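Local coordinates for adhesion and penetration protein autotransporter (Haemophilus influenzae, PDB 3SYJ) that is probably a serine protease and promotes bacterial adherence and invasion by binding directly to a host cell structure, at residues Q170-A174 with Y175-T179; R323-G326 with P327-Y330; A639-S642 with R643-S647; T692-I695 with N696-K700. All coordinates share one frame; numbering follows the deposited sequence.

Contact 1: Q170-A174 with Y175-T179; sequences QVAGA and YHYLT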
loop_
_atom_site.group_PDB
_atom_site.type_symbol
_atom_site.label_atom_id
_atom_site.label_comp_id
_atom_site.label_asym_id
_atom_site.label_seq_id
_atom_site.Cartn_x
_atom_site.Cartn_y
_atom_site.Cartn_z
ATOM N N GLN A 170 -69.349 -19.481 -5.952
ATOM C CA GLN A 170 -68.738 -20.502 -5.109
ATOM C C GLN A 170 -67.570 -21.139 -5.837
ATOM O O GLN A 170 -67.758 -21.877 -6.799
ATOM C CB GLN A 170 -69.735 -21.581 -4.708
ATOM C CG GLN A 170 -69.177 -22.467 -3.619
ATOM C CD GLN A 170 -70.035 -23.671 -3.317
ATOM O OE1 GLN A 170 -69.528 -24.790 -3.211
ATOM N NE2 GLN A 170 -71.336 -23.452 -3.165
ATOM N N VAL A 171 -66.359 -20.851 -5.380
ATOM C CA VAL A 171 -65.167 -21.253 -6.110
ATOM C C VAL A 171 -64.604 -22.593 -5.636
ATOM O O VAL A 171 -63.867 -23.250 -6.367
ATOM C CB VAL A 171 -64.094 -20.166 -6.033
ATOM C CG1 VAL A 171 -64.638 -18.860 -6.618
ATOM C CG2 VAL A 171 -63.656 -19.967 -4.588
ATOM N N ALA A 172 -64.961 -23.006 -4.424
ATOM C CA ALA A 172 -64.531 -24.308 -3.915
ATOM C C ALA A 172 -65.504 -24.901 -2.891
ATOM O O ALA A 172 -66.176 -24.172 -2.161
ATOM C CB ALA A 172 -63.129 -24.218 -3.326
ATOM N N GLY A 173 -65.571 -26.228 -2.844
ATOM C CA GLY A 173 -66.342 -26.913 -1.822
ATOM C C GLY A 173 -65.667 -26.774 -0.466
ATOM O O GLY A 173 -64.557 -26.243 -0.377
ATOM N N ALA A 174 -66.330 -27.244 0.586
ATOM C CA ALA A 174 -65.790 -27.132 1.935
ATOM C C ALA A 174 -64.602 -28.053 2.099
ATOM O O ALA A 174 -64.487 -29.047 1.388
ATOM C CB ALA A 174 -66.842 -27.466 2.965
ATOM N N TYR A 175 -63.722 -27.705 3.035
ATOM C CA TYR A 175 -62.601 -28.553 3.434
ATOM C C TYR A 175 -61.589 -28.807 2.324
ATOM O O TYR A 175 -60.952 -29.846 2.308
ATOM C CB TYR A 175 -63.099 -29.889 3.994
ATOM C CG TYR A 175 -64.230 -29.746 4.987
ATOM C CD1 TYR A 175 -64.140 -28.858 6.048
ATOM C CD2 TYR A 175 -65.388 -30.499 4.867
ATOM C CE1 TYR A 175 -65.171 -28.720 6.955
ATOM C CE2 TYR A 175 -66.430 -30.364 5.774
ATOM C CZ TYR A 175 -66.311 -29.476 6.812
ATOM O OH TYR A 175 -67.333 -29.338 7.721
ATOM N N HIS A 176 -61.431 -27.856 1.411
ATOM C CA HIS A 176 -60.426 -27.973 0.360
ATOM C C HIS A 176 -59.175 -27.195 0.741
ATOM O O HIS A 176 -58.065 -27.669 0.549
ATOM C CB HIS A 176 -60.953 -27.439 -0.973
ATOM C CG HIS A 176 -61.902 -28.362 -1.672
ATOM N ND1 HIS A 176 -61.812 -28.641 -3.020
ATOM C CD2 HIS A 176 -62.972 -29.057 -1.216
ATOM C CE1 HIS A 176 -62.781 -29.471 -3.363
ATOM N NE2 HIS A 176 -63.498 -29.740 -2.285
ATOM N N TYR A 177 -59.364 -25.985 1.259
ATOM C CA TYR A 177 -58.250 -25.150 1.691
ATOM C C TYR A 177 -58.700 -24.051 2.664
ATOM O O TYR A 177 -59.899 -23.853 2.899
ATOM C CB TYR A 177 -57.521 -24.541 0.486
ATOM C CG TYR A 177 -58.434 -23.726 -0.415
ATOM C CD1 TYR A 177 -58.746 -22.408 -0.108
ATOM C CD2 TYR A 177 -58.995 -24.287 -1.550
ATOM C CE1 TYR A 177 -59.592 -21.665 -0.914
ATOM C CE2 TYR A 177 -59.832 -23.564 -2.359
ATOM C CZ TYR A 177 -60.129 -22.253 -2.038
ATOM O OH TYR A 177 -60.973 -21.541 -2.854
ATOM N N LEU A 178 -57.725 -23.348 3.232
ATOM C CA LEU A 178 -57.999 -22.316 4.221
ATOM C C LEU A 178 -58.092 -20.939 3.583
ATOM O O LEU A 178 -57.343 -20.625 2.662
ATOM C CB LEU A 178 -56.891 -22.297 5.275
ATOM C CG LEU A 178 -56.735 -23.558 6.128
ATOM C CD1 LEU A 178 -55.388 -23.539 6.807
ATOM C CD2 LEU A 178 -57.865 -23.683 7.148
ATOM N N THR A 179 -59.015 -20.120 4.075
ATOM C CA THR A 179 -59.017 -18.694 3.767
ATOM C C THR A 179 -59.173 -17.957 5.076
ATOM O O THR A 179 -59.695 -18.513 6.042
ATOM C CB THR A 179 -60.164 -18.276 2.829
ATOM O OG1 THR A 179 -61.422 -18.665 3.394
ATOM C CG2 THR A 179 -59.998 -18.915 1.466
HETATM O O HOH W 1 -62.399 -25.152 1.365
#
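Y177 lays its ring back against A172 and V171, closing the bend that follows strand 168-172 in the S6-family serine protease domain. The strand ends in a classic beta bulge, with V171 and A172 both facing Q159. From CB the ring of Y177 runs back toward strand 168-172, because CG stands between the backbone N and the carbonyl carbon (chi1 57°). Of the ring atoms, CE2 comes 3.5 Å from A172 CB, an approach that is neither face-on nor edge-on. CZ lies a little farther from the same methyl, and OH reaches V171 CG2 at 3.6 Å, the two side chains crossing at about a right angle. Beyond them the hydroxyl hydrogen-bonds to Y9 OH, and the ring meets H600 almost parallel, so this one residue ties the bend to the protease helix 9-17 and to the passenger stem.

The other part of the bend is shaped by flat groups and a water. A174 CB sits over one face of the Y175 ring, 4.0 Å from its centroid and 14° off the normal, a CH-pi contact. Y175 lies near S218, probably the catalytic serine. A water lies between G173 O (3.0 Å) and H176 N (2.9 Å), accepting from the latter. The imidazole of H176 has G173 N over the centre of one face, whereas its edge meets a carbonyl: H176 CD2 lies 3.0 Å from A174 O, which is in the plane of the ring.

Contact 2: R323-G326 with P327-Y330; sequences RYDG and PNIY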
loop_
_atom_site.group_PDB
_atom_site.type_symbol
_atom_site.label_atom_id
_atom_site.label_comp_id
_atom_site.label_asym_id
_atom_site.label_seq_id
_atom_site.Cartn_x
_atom_site.Cartn_y
_atom_site.Cartn_z
ATOM N N ARG A 323 -79.338 -33.399 18.292
ATOM C CA ARG A 323 -79.032 -32.751 17.023
ATOM C C ARG A 323 -77.606 -33.094 16.620
ATOM O O ARG A 323 -77.318 -33.320 15.445
ATOM C CB ARG A 323 -79.205 -31.233 17.137
ATOM C CG ARG A 323 -80.594 -30.799 17.578
ATOM C CD ARG A 323 -80.593 -29.362 18.097
ATOM N NE ARG A 323 -80.288 -28.399 17.044
ATOM C CZ ARG A 323 -80.004 -27.119 17.273
ATOM N NH1 ARG A 323 -79.981 -26.654 18.520
ATOM N NH2 ARG A 323 -79.736 -26.301 16.260
ATOM N N TYR A 324 -76.723 -33.155 17.613
ATOM C CA TYR A 324 -75.309 -33.404 17.376
ATOM C C TYR A 324 -74.947 -34.880 17.468
ATOM O O TYR A 324 -73.839 -35.237 17.870
ATOM C CB TYR A 324 -74.467 -32.583 18.345
ATOM C CG TYR A 324 -74.957 -31.168 18.460
ATOM C CD1 TYR A 324 -75.415 -30.486 17.344
ATOM C CD2 TYR A 324 -74.964 -30.510 19.679
ATOM C CE1 TYR A 324 -75.873 -29.185 17.446
ATOM C CE2 TYR A 324 -75.417 -29.213 19.785
ATOM C CZ TYR A 324 -75.870 -28.558 18.670
ATOM O OH TYR A 324 -76.321 -27.263 18.787
ATOM N N ASP A 325 -75.884 -35.739 17.089
ATOM C CA ASP A 325 -75.615 -37.164 17.055
ATOM C C ASP A 325 -74.801 -37.455 15.802
ATOM O O ASP A 325 -74.698 -36.613 14.915
ATOM C CB ASP A 325 -76.919 -37.964 17.076
ATOM C CG ASP A 325 -76.708 -39.410 17.488
ATOM O OD1 ASP A 325 -75.539 -39.811 17.637
ATOM O OD2 ASP A 325 -77.705 -40.144 17.666
ATOM N N GLY A 326 -74.209 -38.641 15.742
ATOM C CA GLY A 326 -73.326 -39.006 14.652
ATOM C C GLY A 326 -72.229 -39.907 15.188
ATOM O O GLY A 326 -72.232 -40.241 16.375
ATOM N N PRO A 327 -71.204 -40.212 14.402
ATOM C CA PRO A 327 -70.124 -41.089 14.840
ATOM C C PRO A 327 -69.436 -40.736 16.168
ATOM O O PRO A 327 -69.300 -41.586 16.996
ATOM C CB PRO A 327 -69.165 -41.045 13.680
ATOM C CG PRO A 327 -69.959 -40.680 12.582
ATOM C CD PRO A 327 -70.966 -39.756 13.046
ATOM N N ASN A 328 -69.065 -39.493 16.389
ATOM C CA ASN A 328 -68.565 -39.093 17.701
ATOM C C ASN A 328 -67.487 -40.005 18.299
ATOM O O ASN A 328 -67.490 -40.316 19.456
ATOM C CB ASN A 328 -69.695 -38.953 18.680
ATOM C CG ASN A 328 -70.467 -37.725 18.475
ATOM O OD1 ASN A 328 -70.074 -36.692 18.912
ATOM N ND2 ASN A 328 -71.599 -37.834 17.831
ATOM N N ILE A 329 -66.576 -40.407 17.462
ATOM C CA ILE A 329 -65.610 -41.388 17.815
ATOM C C ILE A 329 -64.608 -40.911 18.854
ATOM O O ILE A 329 -64.069 -39.853 18.738
ATOM C CB ILE A 329 -64.920 -41.876 16.589
ATOM C CG1 ILE A 329 -65.866 -42.783 15.816
ATOM C CG2 ILE A 329 -63.685 -42.570 16.965
ATOM C CD1 ILE A 329 -65.608 -42.828 14.395
ATOM N N TYR A 330 -64.376 -41.715 19.875
ATOM C CA TYR A 330 -63.264 -41.489 20.795
ATOM C C TYR A 330 -62.505 -42.770 21.115
ATOM O O TYR A 330 -62.806 -43.795 20.560
ATOM C CB TYR A 330 -63.713 -40.741 22.038
ATOM C CG TYR A 330 -64.270 -41.583 23.106
ATOM C CD1 TYR A 330 -63.743 -41.570 24.365
ATOM C CD2 TYR A 330 -65.344 -42.401 22.872
ATOM C CE1 TYR A 330 -64.272 -42.341 25.332
ATOM C CE2 TYR A 330 -65.850 -43.157 23.822
ATOM C CZ TYR A 330 -65.320 -43.132 25.054
ATOM O OH TYR A 330 -65.858 -43.886 26.006
HETATM O O HOH W 2 -72.248 -34.521 20.227
#
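N328 reaches back across the turn to G326, and ND2 donates to G326 O at 2.9 Å with a nearly straight N-H...O angle of 164°. The acceptor lies close to the amide plane of N328, yet the amide approaches from well above the carbonyl plane of G326 rather than along a lone pair. The same nitrogen makes a weak second bond to Y324 O, 3.4 Å from ND2, so one amide holds two backbone carbonyls. With CG beside the backbone N (chi1 -76°), the side chain folds over the peptides before it. A water completes a small ring, donating to Y324 O at 2.9 Å and, weakly, to N328 OD1; that oxygen also accepts from N103 ND2.

Next to this lies a shorter grip inside 323-326. G326 N donates to D325 OD1 at 2.6 Å, approaching from above the carboxylate plane, and K316 forms a salt bridge with the same oxygen. G326 has a positive phi of 146°, where a CB would be jammed against the preceding carbonyl. Farther out, Y324 OH stands over the rim of one face of the R323 guanidinium, while the tyrosine packs on H73, D114 and D115; H73 and D115 are placed as in a charge relay with S218, probably the nucleophile.

The whole bend belongs to the connection that returns the chain to strand 329-330, which pairs antiparallel with 315-316: the backbone of Y330 bonds to E315, and that of N328 to D317 and to V75 of the protease domain.

Contact 3: A639-S642 with R643-S647; sequences AVVS and RNVSS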
loop_
_atom_site.group_PDB
_atom_site.type_symbol
_atom_site.label_atom_id
_atom_site.label_comp_id
_atom_site.label_asym_id
_atom_site.label_seq_id
_atom_site.Cartn_x
_atom_site.Cartn_y
_atom_site.Cartn_z
ATOM N N ALA A 639 -19.126 -23.763 -8.603
ATOM C CA ALA A 639 -19.847 -22.975 -7.596
ATOM C C ALA A 639 -20.502 -21.750 -8.235
ATOM O O ALA A 639 -19.843 -20.987 -8.937
ATOM C CB ALA A 639 -18.899 -22.540 -6.472
ATOM N N VAL A 640 -21.792 -21.550 -7.986
ATOM C CA VAL A 640 -22.509 -20.439 -8.605
ATOM C C VAL A 640 -23.230 -19.603 -7.560
ATOM O O VAL A 640 -23.990 -20.135 -6.749
ATOM C CB VAL A 640 -23.541 -20.939 -9.634
ATOM C CG1 VAL A 640 -24.252 -19.758 -10.299
ATOM C CG2 VAL A 640 -22.878 -21.826 -10.676
ATOM N N VAL A 641 -22.981 -18.297 -7.569
ATOM C CA VAL A 641 -23.722 -17.376 -6.713
ATOM C C VAL A 641 -24.781 -16.693 -7.572
ATOM O O VAL A 641 -24.456 -15.917 -8.473
ATOM C CB VAL A 641 -22.804 -16.331 -6.063
ATOM C CG1 VAL A 641 -23.583 -15.467 -5.080
ATOM C CG2 VAL A 641 -21.629 -17.018 -5.369
ATOM N N SER A 642 -26.047 -16.997 -7.292
ATOM C CA SER A 642 -27.142 -16.667 -8.198
ATOM C C SER A 642 -27.946 -15.507 -7.618
ATOM O O SER A 642 -27.460 -14.785 -6.746
ATOM C CB SER A 642 -28.114 -17.852 -8.310
ATOM O OG SER A 642 -29.023 -17.685 -9.385
ATOM N N ARG A 643 -29.172 -15.327 -8.104
ATOM C CA ARG A 643 -29.938 -14.099 -7.902
ATOM C C ARG A 643 -30.412 -13.952 -6.468
ATOM O O ARG A 643 -30.582 -14.942 -5.759
ATOM C CB ARG A 643 -31.138 -14.034 -8.852
ATOM C CG ARG A 643 -32.056 -15.259 -8.813
ATOM C CD ARG A 643 -33.359 -14.998 -9.574
ATOM N NE ARG A 643 -34.151 -13.957 -8.925
ATOM C CZ ARG A 643 -35.371 -13.591 -9.305
ATOM N NH1 ARG A 643 -35.958 -14.183 -10.342
ATOM N NH2 ARG A 643 -36.006 -12.626 -8.647
ATOM N N ASN A 644 -30.631 -12.707 -6.059
ATOM C CA ASN A 644 -31.084 -12.383 -4.711
ATOM C C ASN A 644 -30.149 -12.873 -3.604
ATOM O O ASN A 644 -30.586 -13.365 -2.559
ATOM C CB ASN A 644 -32.529 -12.837 -4.488
ATOM C CG ASN A 644 -33.501 -12.163 -5.451
ATOM O OD1 ASN A 644 -33.858 -12.738 -6.480
ATOM N ND2 ASN A 644 -33.912 -10.929 -5.133
ATOM N N VAL A 645 -28.853 -12.728 -3.846
ATOM C CA VAL A 645 -27.864 -12.861 -2.795
ATOM C C VAL A 645 -27.341 -11.458 -2.530
ATOM O O VAL A 645 -26.674 -10.862 -3.381
ATOM C CB VAL A 645 -26.696 -13.777 -3.199
ATOM C CG1 VAL A 645 -25.663 -13.829 -2.086
ATOM C CG2 VAL A 645 -27.200 -15.182 -3.543
ATOM N N SER A 646 -27.674 -10.920 -1.362
ATOM C CA SER A 646 -27.280 -9.564 -1.019
ATOM C C SER A 646 -25.773 -9.471 -0.923
ATOM O O SER A 646 -25.162 -8.519 -1.403
ATOM C CB SER A 646 -27.907 -9.143 0.307
ATOM O OG SER A 646 -29.294 -8.934 0.157
ATOM N N SER A 647 -25.177 -10.468 -0.286
ATOM C CA SER A 647 -23.740 -10.464 -0.075
ATOM C C SER A 647 -23.244 -11.865 0.196
ATOM O O SER A 647 -23.956 -12.688 0.777
ATOM C CB SER A 647 -23.376 -9.564 1.107
ATOM O OG SER A 647 -23.979 -10.026 2.303
#
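N644 OD1 takes two N-H groups of R643 at the corner where V641 meets V645, a bend between two strands of the beta-solenoid. The sound bond comes from R643 NE, 2.7 Å away and almost in line with the C=O (169°), while R643 NH2 adds a weak one to N644 OD1 at 3.1 Å. The oxygen meets the guanidinium edge near its plane, with the amide twisted somewhat against it. R643 can curl round to its own neighbour because a chi1 of 53° sets CG beside the backbone N and the carbonyl carbon alike, and the chain bends again at chi3.

Other partners fix the same groups from outside the bend. R643 forms a salt bridge with D619 through NH1 and a cation-pi contact with W622, which together would partly balance its buried charge; N644 ND2 bonds to N624 OD1. The backbone of N644 is in the left-handed helical region, and there the chain turns from strand 638-641 into strand 645-654. Both strands run parallel to counterparts in adjoining parts of the solenoid: 638-641 pairs with 659-662, and 645-654 with 622-629.

On the inner side of the corner the contact is apolar. V641 and V645 cross at about a right angle, V641 CG1 meeting V645 CG2 at 3.9 Å and V645 CG1 at 4.0 Å, and V645 goes on to pack against F627. V645 CG2 also has a polar neighbour, S642 O, at 3.2 Å.

Contact 4: T692-I695 with N696-K700; sequences TKVI and NSIPK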
loop_
_atom_site.group_PDB
_atom_site.type_symbol
_atom_site.label_atom_id
_atom_site.label_comp_id
_atom_site.label_asym_id
_atom_site.label_seq_id
_atom_site.Cartn_x
_atom_site.Cartn_y
_atom_site.Cartn_z
ATOM N N THR A 692 -38.344 -5.663 -16.504
ATOM C CA THR A 692 -37.784 -4.513 -15.802
ATOM C C THR A 692 -38.016 -4.615 -14.296
ATOM O O THR A 692 -37.130 -4.306 -13.494
ATOM C CB THR A 692 -38.416 -3.199 -16.331
ATOM O OG1 THR A 692 -38.219 -3.110 -17.747
ATOM C CG2 THR A 692 -37.802 -1.976 -15.664
ATOM N N LYS A 693 -39.215 -5.048 -13.924
ATOM C CA LYS A 693 -39.608 -5.152 -12.526
ATOM C C LYS A 693 -38.764 -6.202 -11.827
ATOM O O LYS A 693 -38.317 -6.009 -10.697
ATOM C CB LYS A 693 -41.089 -5.519 -12.437
ATOM C CG LYS A 693 -41.605 -5.743 -11.025
ATOM C CD LYS A 693 -41.734 -4.435 -10.257
ATOM C CE LYS A 693 -42.637 -4.593 -9.027
ATOM N NZ LYS A 693 -44.063 -4.918 -9.374
ATOM N N VAL A 694 -38.547 -7.319 -12.513
ATOM C CA VAL A 694 -37.727 -8.391 -11.984
ATOM C C VAL A 694 -36.280 -7.929 -11.881
ATOM O O VAL A 694 -35.641 -8.086 -10.846
ATOM C CB VAL A 694 -37.815 -9.650 -12.863
ATOM C CG1 VAL A 694 -36.945 -10.751 -12.293
ATOM C CG2 VAL A 694 -39.262 -10.118 -12.988
ATOM N N ILE A 695 -35.772 -7.344 -12.960
ATOM C CA ILE A 695 -34.398 -6.867 -13.000
ATOM C C ILE A 695 -34.123 -5.874 -11.882
ATOM O O ILE A 695 -33.079 -5.934 -11.225
ATOM C CB ILE A 695 -34.070 -6.220 -14.360
ATOM C CG1 ILE A 695 -33.965 -7.295 -15.441
ATOM C CG2 ILE A 695 -32.780 -5.410 -14.289
ATOM C CD1 ILE A 695 -34.111 -6.755 -16.837
ATOM N N ASN A 696 -35.064 -4.965 -11.659
ATOM C CA ASN A 696 -34.876 -3.926 -10.653
ATOM C C ASN A 696 -34.984 -4.462 -9.235
ATOM O O ASN A 696 -34.561 -3.801 -8.292
ATOM C CB ASN A 696 -35.880 -2.782 -10.846
ATOM C CG ASN A 696 -35.554 -1.909 -12.046
ATOM O OD1 ASN A 696 -34.394 -1.784 -12.453
ATOM N ND2 ASN A 696 -36.582 -1.291 -12.616
ATOM N N SER A 697 -35.559 -5.653 -9.084
ATOM C CA SER A 697 -35.764 -6.228 -7.761
ATOM C C SER A 697 -34.543 -7.023 -7.299
ATOM O O SER A 697 -34.406 -7.336 -6.123
ATOM C CB SER A 697 -36.999 -7.126 -7.747
ATOM O OG SER A 697 -36.666 -8.425 -8.202
ATOM N N ILE A 698 -33.653 -7.345 -8.225
ATOM C CA ILE A 698 -32.473 -8.121 -7.879
ATOM C C ILE A 698 -31.291 -7.247 -7.438
ATOM O O ILE A 698 -30.837 -6.378 -8.185
ATOM C CB ILE A 698 -32.058 -9.027 -9.045
ATOM C CG1 ILE A 698 -33.226 -9.940 -9.433
ATOM C CG2 ILE A 698 -30.814 -9.822 -8.673
ATOM C CD1 ILE A 698 -32.972 -10.816 -10.635
ATOM N N PRO A 699 -30.789 -7.478 -6.212
ATOM C CA PRO A 699 -29.657 -6.723 -5.665
ATOM C C PRO A 699 -28.347 -7.075 -6.360
ATOM O O PRO A 699 -28.205 -8.195 -6.854
ATOM C CB PRO A 699 -29.601 -7.200 -4.207
ATOM C CG PRO A 699 -30.203 -8.564 -4.264
ATOM C CD PRO A 699 -31.356 -8.381 -5.195
ATOM N N LYS A 700 -27.420 -6.124 -6.409
ATOM C CA LYS A 700 -26.076 -6.392 -6.899
ATOM C C LYS A 700 -25.275 -7.062 -5.787
ATOM O O LYS A 700 -24.983 -6.447 -4.762
ATOM C CB LYS A 700 -25.381 -5.097 -7.320
ATOM C CG LYS A 700 -25.946 -4.460 -8.574
ATOM C CD LYS A 700 -25.112 -3.272 -9.021
ATOM C CE LYS A 700 -25.835 -2.463 -10.098
ATOM N NZ LYS A 700 -25.062 -1.240 -10.475
#
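V694 O is shared by donors of S697 and I698. S697 N gives a bond of 3.0 Å to V694 O, arriving well above the carbonyl plane, and the hydroxyl of the same residue adds a second, S697 OG donating to V694 O at 2.9 Å from much nearer that plane. The serine can use both donors on one oxygen because a chi1 of 84° swings its OG back toward the preceding turn. The hydroxyl proton can be shared, weakly, with H620 O. I698 N divides its proton between two acceptors, weakly in each case: V694 O and I695 O are both 3.4 Å from it.

One step earlier the pattern is regular. N696 N donates to T692 O at 2.8 Å (N-H...O 153°), the i to i-4 bond of an alpha-helix; the bond from S697 N to V694 O, three residues back, is of the 3-10 type. Helix 692-697 is short, and its bonding weakens toward the end, where I698 N makes its two long bonds. Along the chain it lies between strands 682-688 and 701-709, in the second beta-solenoid region of the passenger domain. Near its start, K693 N bonds to D691 OD1.

T692 and N696 run side by side in the same direction, bringing T692 CG2 3.4 Å from N696 ND2. V694 and I698 meet more loosely on the buried side, V694 CG1 lying 4.3 Å from I698 CD1, while both V694 and I695 also pack on L689.

The four contacts follow one another along the chain. Contact 1 lies in the protease domain and contact 2 later in the same chain, at strand 329-330, its centre about 24 Å away; the side chain of Y175 is about 6 Å and that of Y324 about 9 Å from that of S218, so both bends border the probable active site. Contacts 3 and 4 lie in the second beta-solenoid region, about 35 to 56 Å from the first pair between centres. Their own centres are about 13 Å apart and they touch: N644 packs on P699 and R643 on I698, joining the segment after helix 692-697 to a solenoid corner. In this passenger domain the protease head is attached to an elongated beta-solenoid.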